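Local coordinates for protein post-proline cleaving enzyme (Rickettsia typhi, PDB 4HVT) that probably acts as a serine-type oligopeptidase that cuts peptides on the carboxyl side of proline, its hydrolase domain being joined to a beta-propeller, at residues G185-P190 against D649-P654; K206-S211 against P215-I220; E502-N507 against F701-L706. All coordinates share one frame; numbering follows the deposited sequence.

Interaction 1. Residues G185-P190 against D649-P654; sequences GKFTYP and DQRVHP
F187 sets the edge of its ring against the guanidinium group of R651, CZ lying 3.6 Å from NH2, a touch across the interface between the beta-propeller and the alpha/beta-hydrolase domain of the prolyl oligopeptidase fold. NH2 sits near the plane of the ring, at its rim, and the two flat groups are turned 65° apart. The R651 chain bends at chi2 (73°) and chi3 (52°), and its NE forms a salt bridge with D154 of the propeller. Beside this pair K186 reaches Q650 O through two waters; its ammonium is also bonded to S212 O and makes a cation-pi contact with Y214. Q650 OE1 in turn accepts from the backbone N of E155. The hydrolase loop itself is folded by an Asx motif in which D649 OD1 receives V652 N at 2.9 Å; the other oxygen, OD2, is bonded to H682, consistent with a Ser-His-Asp triad completed by S566. Of the two waters between K186 and Q650, one bridges the pair only weakly, while the other lies 2.8 Å from K186 NZ and 2.6 Å from Q650 O.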
loop_
_atom_site.group_PDB
_atom_site.type_symbol
_atom_site.label_atom_id
_atom_site.label_comp_id
_atom_site.label_asym_id
_atom_site.label_seq_id
_atom_site.Cartn_x
_atom_site.Cartn_y
_atom_site.Cartn_z
ATOM N N GLY A 185 -18.472 4.283 4.065
ATOM C CA GLY A 185 -18.266 2.873 3.775
ATOM C C GLY A 185 -16.794 2.614 3.525
ATOM O O GLY A 185 -16.124 3.485 2.978
ATOM N N LYS A 186 -16.305 1.430 3.941
ATOM C CA LYS A 186 -14.876 1.136 3.761
ATOM C C LYS A 186 -14.522 1.059 2.280
ATOM O O LYS A 186 -15.003 0.213 1.528
ATOM C CB LYS A 186 -14.436 -0.142 4.462
ATOM C CG LYS A 186 -14.466 -0.055 5.964
ATOM C CD LYS A 186 -13.669 -1.183 6.607
ATOM C CE LYS A 186 -14.230 -2.544 6.280
ATOM N NZ LYS A 186 -13.347 -3.594 6.875
ATOM N N PHE A 187 -13.645 1.953 1.874
ATOM C CA PHE A 187 -13.199 2.107 0.483
ATOM C C PHE A 187 -14.386 2.234 -0.496
ATOM O O PHE A 187 -14.364 1.746 -1.613
ATOM C CB PHE A 187 -12.211 1.015 0.101
ATOM C CG PHE A 187 -10.987 0.999 0.980
ATOM C CD1 PHE A 187 -10.107 2.077 0.982
ATOM C CD2 PHE A 187 -10.779 -0.022 1.868
ATOM C CE1 PHE A 187 -8.981 2.091 1.792
ATOM C CE2 PHE A 187 -9.680 -0.006 2.692
ATOM C CZ PHE A 187 -8.804 1.042 2.667
ATOM N N THR A 188 -15.364 2.994 -0.057
ATOM C CA THR A 188 -16.416 3.509 -0.968
ATOM C C THR A 188 -15.766 4.535 -1.840
ATOM O O THR A 188 -15.266 5.549 -1.343
ATOM C CB THR A 188 -17.563 4.150 -0.203
ATOM O OG1 THR A 188 -18.312 3.122 0.483
ATOM C CG2 THR A 188 -18.484 4.850 -1.199
ATOM N N TYR A 189 -15.715 4.241 -3.133
ATOM C CA TYR A 189 -15.223 5.144 -4.149
ATOM C C TYR A 189 -16.217 5.236 -5.307
ATOM O O TYR A 189 -16.803 4.198 -5.728
ATOM C CB TYR A 189 -13.906 4.634 -4.753
ATOM C CG TYR A 189 -12.691 4.692 -3.896
ATOM C CD1 TYR A 189 -12.039 5.889 -3.636
ATOM C CD2 TYR A 189 -12.131 3.525 -3.426
ATOM C CE1 TYR A 189 -10.855 5.902 -2.857
ATOM C CE2 TYR A 189 -10.978 3.526 -2.663
ATOM C CZ TYR A 189 -10.348 4.699 -2.388
ATOM O OH TYR A 189 -9.214 4.626 -1.611
ATOM N N PRO A 190 -16.429 6.455 -5.825
ATOM C CA PRO A 190 -17.398 6.606 -6.938
ATOM C C PRO A 190 -16.727 6.635 -8.297
ATOM O O PRO A 190 -15.557 7.052 -8.423
ATOM C CB PRO A 190 -18.030 7.956 -6.656
ATOM C CG PRO A 190 -16.872 8.755 -6.037
ATOM C CD PRO A 190 -16.130 7.743 -5.199
ATOM N N ASP A 649 -7.986 1.966 13.532
ATOM C CA ASP A 649 -7.496 0.949 12.599
ATOM C C ASP A 649 -8.648 -0.020 12.366
ATOM O O ASP A 649 -8.907 -0.899 13.167
ATOM C CB ASP A 649 -6.237 0.247 13.140
ATOM C CG ASP A 649 -5.604 -0.732 12.119
ATOM O OD1 ASP A 649 -6.315 -1.403 11.301
ATOM O OD2 ASP A 649 -4.350 -0.847 12.185
ATOM N N GLN A 650 -9.336 0.191 11.262
ATOM C CA GLN A 650 -10.403 -0.681 10.833
ATOM C C GLN A 650 -9.947 -1.867 9.964
ATOM O O GLN A 650 -10.798 -2.694 9.546
ATOM C CB GLN A 650 -11.429 0.146 10.044
ATOM C CG GLN A 650 -11.949 1.304 10.895
ATOM C CD GLN A 650 -12.992 2.133 10.167
ATOM O OE1 GLN A 650 -12.805 2.458 9.012
ATOM N NE2 GLN A 650 -14.130 2.443 10.859
ATOM N N ARG A 651 -8.672 -1.936 9.627
ATOM C CA ARG A 651 -8.150 -3.018 8.798
ATOM C C ARG A 651 -7.974 -4.244 9.720
ATOM O O ARG A 651 -8.678 -5.222 9.586
ATOM C CB ARG A 651 -6.829 -2.603 8.145
ATOM C CG ARG A 651 -6.350 -3.470 6.992
ATOM C CD ARG A 651 -7.183 -3.277 5.704
ATOM N NE ARG A 651 -7.209 -1.854 5.463
ATOM C CZ ARG A 651 -6.189 -1.153 4.994
ATOM N NH1 ARG A 651 -5.085 -1.774 4.538
ATOM N NH2 ARG A 651 -6.225 0.185 5.023
ATOM N N VAL A 652 -7.043 -4.180 10.676
ATOM C CA VAL A 652 -6.759 -5.312 11.524
ATOM C C VAL A 652 -7.408 -5.212 12.912
ATOM O O VAL A 652 -7.614 -6.246 13.534
ATOM C CB VAL A 652 -5.232 -5.558 11.703
ATOM C CG1 VAL A 652 -4.555 -5.870 10.385
ATOM C CG2 VAL A 652 -4.563 -4.347 12.301
ATOM N N HIS A 653 -7.703 -3.997 13.386
ATOM C CA HIS A 653 -8.258 -3.713 14.711
ATOM C C HIS A 653 -7.110 -3.553 15.733
ATOM O O HIS A 653 -6.154 -4.284 15.703
ATOM C CB HIS A 653 -9.247 -4.785 15.154
ATOM C CG HIS A 653 -10.104 -4.396 16.331
ATOM N ND1 HIS A 653 -9.647 -4.332 17.627
ATOM C CD2 HIS A 653 -11.430 -4.135 16.402
ATOM C CE1 HIS A 653 -10.628 -3.983 18.435
ATOM N NE2 HIS A 653 -11.735 -3.890 17.712
ATOM N N PRO A 654 -7.220 -2.590 16.628
ATOM C CA PRO A 654 -6.134 -2.490 17.649
ATOM C C PRO A 654 -5.969 -3.623 18.657
ATOM O O PRO A 654 -4.973 -3.633 19.378
ATOM C CB PRO A 654 -6.499 -1.223 18.424
ATOM C CG PRO A 654 -7.971 -1.024 18.242
ATOM C CD PRO A 654 -8.248 -1.556 16.841
HETATM O O HOH W 1 -10.730 -3.023 6.086
HETATM O O HOH W 2 -13.381 -3.227 9.664
#

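Interaction 2. Residues K206-S211 against P215-I220; sequences KNEITS and PNSLYI
E208 reaches Y219 with the end of its carboxylate, where the phenol OH donates to OE2 at 2.5 Å, a short bond that uses the syn lone pair. The two side chains come from opposite directions; the carboxylate meets the rim of the ring, its plane turned 63° from that of the ring. With CG anti to its own carbonyl carbon (chi1 -70°) and the chain extended beyond, E208 spans the distance to the strand. OE2 also pairs with K232, and OE1 accepts from the backbone N of L204 and H205; the lysine and the two N-H groups would probably favour the ionised form. This is the tight part of the contact, together with the backbone of E208, the centre of an inverse gamma turn. Its O takes N216 N at 3.1 Å, the donor standing well above the carbonyl plane, while P215 CA makes a CH...O contact with the same oxygen. A water 2.8 Å from E208 O also accepts from S217 N. Toward T210 the contact is lighter, CG2 passing N216 CB at 3.9 Å, although T210 OG1 is bonded to I241 O; I209 turns its side chain away, and N207 is at the exposed margin. I209 and P215 form a single beta bridge where the loop after strand 197-200 folds back on the start of strand 217-222, which runs between 197-200 and 231-235 in one four-stranded propeller blade.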
loop_
_atom_site.group_PDB
_atom_site.type_symbol
_atom_site.label_atom_id
_atom_site.label_comp_id
_atom_site.label_asym_id
_atom_site.label_seq_id
_atom_site.Cartn_x
_atom_site.Cartn_y
_atom_site.Cartn_z
ATOM N N LYS A 206 -27.493 -0.398 6.943
ATOM C CA LYS A 206 -26.506 -1.006 7.851
ATOM C C LYS A 206 -26.013 -2.404 7.463
ATOM O O LYS A 206 -24.830 -2.739 7.675
ATOM C CB LYS A 206 -27.144 -1.144 9.281
ATOM N N ASN A 207 -26.915 -3.213 6.958
ATOM C CA ASN A 207 -26.624 -4.601 6.635
ATOM C C ASN A 207 -25.960 -4.842 5.267
ATOM O O ASN A 207 -25.668 -5.994 4.937
ATOM C CB ASN A 207 -27.863 -5.481 6.772
ATOM C CG ASN A 207 -28.876 -5.267 5.670
ATOM O OD1 ASN A 207 -28.945 -4.204 5.066
ATOM N ND2 ASN A 207 -29.684 -6.285 5.408
ATOM N N GLU A 208 -25.694 -3.760 4.517
ATOM C CA GLU A 208 -25.153 -3.889 3.155
ATOM C C GLU A 208 -23.639 -3.968 3.205
ATOM O O GLU A 208 -22.928 -3.177 2.606
ATOM C CB GLU A 208 -25.609 -2.747 2.259
ATOM C CG GLU A 208 -27.077 -2.816 1.936
ATOM C CD GLU A 208 -27.562 -1.694 1.063
ATOM O OE1 GLU A 208 -27.110 -0.535 1.269
ATOM O OE2 GLU A 208 -28.424 -1.986 0.185
ATOM N N ILE A 209 -23.158 -4.963 3.953
ATOM C CA ILE A 209 -21.724 -5.208 4.136
ATOM C C ILE A 209 -21.462 -6.714 4.129
ATOM O O ILE A 209 -22.347 -7.503 4.436
ATOM C CB ILE A 209 -21.140 -4.569 5.423
ATOM C CG1 ILE A 209 -21.941 -5.015 6.633
ATOM C CG2 ILE A 209 -21.161 -3.058 5.298
ATOM C CD1 ILE A 209 -21.343 -4.569 7.954
ATOM N N THR A 210 -20.244 -7.098 3.754
ATOM C CA THR A 210 -19.822 -8.484 3.776
ATOM C C THR A 210 -19.315 -8.795 5.174
ATOM O O THR A 210 -19.213 -7.922 6.036
ATOM C CB THR A 210 -18.690 -8.762 2.790
ATOM O OG1 THR A 210 -17.515 -8.069 3.212
ATOM C CG2 THR A 210 -19.068 -8.284 1.367
ATOM N N SER A 211 -18.924 -10.057 5.383
ATOM C CA SER A 211 -18.314 -10.473 6.639
ATOM C C SER A 211 -16.965 -9.855 6.895
ATOM O O SER A 211 -16.470 -9.848 8.071
ATOM C CB SER A 211 -18.182 -11.997 6.658
ATOM O OG SER A 211 -19.492 -12.537 6.801
ATOM N N PRO A 215 -18.460 -2.727 1.857
ATOM C CA PRO A 215 -19.780 -2.653 1.178
ATOM C C PRO A 215 -20.029 -3.839 0.249
ATOM O O PRO A 215 -19.121 -4.221 -0.529
ATOM C CB PRO A 215 -19.681 -1.374 0.358
ATOM C CG PRO A 215 -18.645 -0.532 1.093
ATOM C CD PRO A 215 -17.614 -1.547 1.572
ATOM N N ASN A 216 -21.237 -4.404 0.328
ATOM C CA ASN A 216 -21.597 -5.509 -0.522
ATOM C C ASN A 216 -22.425 -5.129 -1.770
ATOM O O ASN A 216 -22.764 -6.009 -2.566
ATOM C CB ASN A 216 -22.349 -6.595 0.257
ATOM C CG ASN A 216 -23.785 -6.193 0.592
ATOM O OD1 ASN A 216 -24.167 -5.024 0.557
ATOM N ND2 ASN A 216 -24.595 -7.168 0.920
ATOM N N SER A 217 -22.721 -3.859 -1.948
ATOM C CA SER A 217 -23.653 -3.450 -3.033
ATOM C C SER A 217 -23.119 -2.355 -3.896
ATOM O O SER A 217 -22.287 -1.587 -3.423
ATOM C CB SER A 217 -24.977 -3.004 -2.428
ATOM O OG SER A 217 -25.548 -4.040 -1.654
ATOM N N LEU A 218 -23.613 -2.258 -5.130
ATOM C CA LEU A 218 -23.366 -1.130 -6.002
ATOM C C LEU A 218 -24.673 -0.479 -6.299
ATOM O O LEU A 218 -25.671 -1.188 -6.547
ATOM C CB LEU A 218 -22.756 -1.627 -7.323
ATOM C CG LEU A 218 -21.332 -2.230 -7.236
ATOM C CD1 LEU A 218 -20.855 -2.772 -8.594
ATOM C CD2 LEU A 218 -20.357 -1.203 -6.691
ATOM N N TYR A 219 -24.673 0.835 -6.246
ATOM C CA TYR A 219 -25.809 1.706 -6.564
ATOM C C TYR A 219 -25.440 2.675 -7.688
ATOM O O TYR A 219 -24.277 3.156 -7.805
ATOM C CB TYR A 219 -26.213 2.528 -5.358
ATOM C CG TYR A 219 -27.000 1.791 -4.276
ATOM C CD1 TYR A 219 -26.371 0.951 -3.308
ATOM C CD2 TYR A 219 -28.360 1.922 -4.196
ATOM C CE1 TYR A 219 -27.097 0.312 -2.341
ATOM C CE2 TYR A 219 -29.114 1.255 -3.197
ATOM C CZ TYR A 219 -28.505 0.466 -2.286
ATOM O OH TYR A 219 -29.315 -0.156 -1.319
ATOM N N ILE A 220 -26.445 2.972 -8.511
ATOM C CA ILE A 220 -26.341 4.035 -9.518
ATOM C C ILE A 220 -27.220 5.205 -9.046
ATOM O O ILE A 220 -28.351 5.017 -8.564
ATOM C CB ILE A 220 -26.708 3.501 -10.937
ATOM C CG1 ILE A 220 -26.450 4.512 -12.025
ATOM C CG2 ILE A 220 -28.135 3.025 -10.980
ATOM C CD1 ILE A 220 -26.473 3.905 -13.448
HETATM O O HOH W 3 -22.909 -1.861 0.160
#

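Interaction 3. Residues E502-N507 against F701-L706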
loop_
_atom_site.group_PDB
_atom_site.type_symbol
_atom_site.label_atom_id
_atom_site.label_comp_id
_atom_site.label_asym_id
_atom_site.label_seq_id
_atom_site.Cartn_x
_atom_site.Cartn_y
_atom_site.Cartn_z
ATOM N N GLU A 502 18.787 9.413 5.918
ATOM C CA GLU A 502 19.325 10.575 6.640
ATOM C C GLU A 502 19.351 10.401 8.143
ATOM O O GLU A 502 20.280 10.831 8.780
ATOM C CB GLU A 502 18.540 11.823 6.305
ATOM C CG GLU A 502 18.586 12.184 4.832
ATOM C CD GLU A 502 18.686 13.656 4.648
ATOM O OE1 GLU A 502 19.811 14.166 4.931
ATOM O OE2 GLU A 502 17.681 14.276 4.213
ATOM N N VAL A 503 18.334 9.777 8.718
ATOM C CA VAL A 503 18.290 9.626 10.161
ATOM C C VAL A 503 19.087 8.419 10.627
ATOM O O VAL A 503 19.745 8.513 11.647
ATOM C CB VAL A 503 16.887 9.537 10.730
ATOM C CG1 VAL A 503 16.988 9.429 12.236
ATOM C CG2 VAL A 503 16.109 10.777 10.316
ATOM N N TRP A 504 19.039 7.321 9.875
ATOM C CA TRP A 504 19.705 6.086 10.256
ATOM C C TRP A 504 21.104 5.949 9.599
ATOM O O TRP A 504 22.092 5.897 10.317
ATOM C CB TRP A 504 18.781 4.873 10.003
ATOM C CG TRP A 504 19.219 3.618 10.741
ATOM C CD1 TRP A 504 19.858 2.561 10.185
ATOM C CD2 TRP A 504 19.108 3.343 12.122
ATOM N NE1 TRP A 504 20.175 1.647 11.127
ATOM C CE2 TRP A 504 19.699 2.080 12.337
ATOM C CE3 TRP A 504 18.569 4.032 13.219
ATOM C CZ2 TRP A 504 19.764 1.479 13.608
ATOM C CZ3 TRP A 504 18.638 3.439 14.479
ATOM C CH2 TRP A 504 19.242 2.174 14.657
ATOM N N VAL A 505 21.175 5.908 8.265
ATOM C CA VAL A 505 22.395 5.472 7.552
ATOM C C VAL A 505 23.474 6.549 7.607
ATOM O O VAL A 505 24.665 6.237 7.771
ATOM C CB VAL A 505 22.127 5.053 6.088
ATOM C CG1 VAL A 505 23.371 4.444 5.469
ATOM C CG2 VAL A 505 21.000 4.015 6.007
ATOM N N LYS A 506 23.058 7.801 7.560
ATOM C CA LYS A 506 24.001 8.936 7.722
ATOM C C LYS A 506 24.636 9.002 9.100
ATOM O O LYS A 506 25.705 9.600 9.286
ATOM C CB LYS A 506 23.289 10.258 7.390
ATOM C CG LYS A 506 24.116 11.540 7.527
ATOM C CD LYS A 506 23.301 12.713 6.997
ATOM C CE LYS A 506 24.106 13.997 6.787
ATOM N NZ LYS A 506 23.254 14.972 6.034
ATOM N N ASN A 507 23.990 8.395 10.085
ATOM C CA ASN A 507 24.522 8.274 11.420
ATOM C C ASN A 507 25.232 6.923 11.643
ATOM O O ASN A 507 25.482 6.512 12.792
ATOM C CB ASN A 507 23.360 8.545 12.395
ATOM C CG ASN A 507 23.071 10.015 12.520
ATOM O OD1 ASN A 507 23.995 10.802 12.711
ATOM N ND2 ASN A 507 21.825 10.399 12.455
ATOM N N PHE A 701 13.457 5.104 19.707
ATOM C CA PHE A 701 13.461 3.750 20.273
ATOM C C PHE A 701 14.670 2.943 19.723
ATOM O O PHE A 701 15.397 2.297 20.467
ATOM C CB PHE A 701 12.099 3.039 20.016
ATOM C CG PHE A 701 12.140 1.558 20.202
ATOM C CD1 PHE A 701 12.111 0.991 21.484
ATOM C CD2 PHE A 701 12.216 0.722 19.126
ATOM C CE1 PHE A 701 12.130 -0.385 21.626
ATOM C CE2 PHE A 701 12.273 -0.645 19.273
ATOM C CZ PHE A 701 12.243 -1.192 20.526
ATOM N N PHE A 702 14.865 2.954 18.417
ATOM C CA PHE A 702 15.898 2.122 17.812
ATOM C C PHE A 702 17.248 2.684 18.072
ATOM O O PHE A 702 18.198 1.937 18.286
ATOM C CB PHE A 702 15.648 1.958 16.305
ATOM C CG PHE A 702 14.686 0.841 15.983
ATOM C CD1 PHE A 702 15.007 -0.454 16.328
ATOM C CD2 PHE A 702 13.522 1.085 15.215
ATOM C CE1 PHE A 702 14.169 -1.516 16.020
ATOM C CE2 PHE A 702 12.697 0.038 14.899
ATOM C CZ PHE A 702 13.017 -1.265 15.315
ATOM N N ALA A 703 17.356 4.008 18.028
ATOM C CA ALA A 703 18.659 4.648 18.219
ATOM C C ALA A 703 19.132 4.350 19.633
ATOM O O ALA A 703 20.327 4.030 19.862
ATOM C CB ALA A 703 18.556 6.125 18.011
ATOM N N ASN A 704 18.215 4.419 20.583
ATOM C CA ASN A 704 18.563 4.171 21.973
ATOM C C ASN A 704 18.835 2.681 22.262
ATOM O O ASN A 704 19.799 2.354 22.994
ATOM C CB ASN A 704 17.450 4.707 22.860
ATOM C CG ASN A 704 17.703 4.489 24.325
ATOM O OD1 ASN A 704 18.396 5.319 25.024
ATOM N ND2 ASN A 704 17.177 3.399 24.835
ATOM N N ALA A 705 18.010 1.801 21.696
ATOM C CA ALA A 705 18.155 0.355 21.869
ATOM C C ALA A 705 19.425 -0.227 21.237
ATOM O O ALA A 705 20.065 -1.143 21.826
ATOM C CB ALA A 705 16.905 -0.390 21.363
ATOM N N LEU A 706 19.845 0.330 20.101
ATOM C CA LEU A 706 20.891 -0.290 19.300
ATOM C C LEU A 706 22.138 0.526 19.326
ATOM O O LEU A 706 23.073 0.220 18.584
ATOM C CB LEU A 706 20.391 -0.477 17.851
ATOM C CG LEU A 706 19.067 -1.246 17.706
ATOM C CD1 LEU A 706 18.586 -1.299 16.252
ATOM C CD2 LEU A 706 19.129 -2.660 18.274
#
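F702 O accepts from L706 N at 2.9 Å within its helix, and the benzene edge of W504 comes up to the same oxygen, CH2 at 3.8 Å. No hydrogen bond crosses this contact; the indole brings its rim, near its own plane, to the peptide between F702 and A703, with A703 N beside CZ3. CG of W504 stands anti to the backbone N (chi1 -163°), which carries the six-membered ring out from its helix to the other one. There CZ3 presses on F702 CB at 3.8 Å, the indole and the F702 side chain crossing at about a right angle, while the phenyl ring of F702 leads off in another direction. L706 CD1 lies 3.9 Å from W504 CH2 and near CZ2, approaching the indole obliquely. A703 CB adds a lighter touch. All four residues are buried, and the sole polar atom of the indole, NE1, makes a weak hydrogen bond to V510 O. The helix of W504 has a wider, pi-type turn at 502-505, and N507 ND2 donates to V503 O at 2.9 Å in an almost straight bond (169°) as well as bonding E62 OE2. In the hydrolase domain the contact joins helix 498-505 to the C-terminal helix 688-706; F702 and L706 rest on strand 585-589 of the central sheet, and V503 packs against helix 56-67.

The three contacts illustrate how chemistry follows place. Interaction 3 is buried and apolar, one indole against a helix inside the hydrolase domain, whereas interaction 2, also largely buried, relies on a carboxylate and a backbone oxygen to fix a propeller loop. Interaction 1 lies between the two domains, only partly buried, where they are joined by water, a salt bridge and side-chain to backbone hydrogen bonds. Interactions 1 and 2 share the propeller: K186 O lies 3.1 Å from P215 CD, and T188 OG1 packs on P215 CG. Interaction 3 stands apart, its centre about 33 Å from that of interaction 1 and about 46 Å from that of interaction 2.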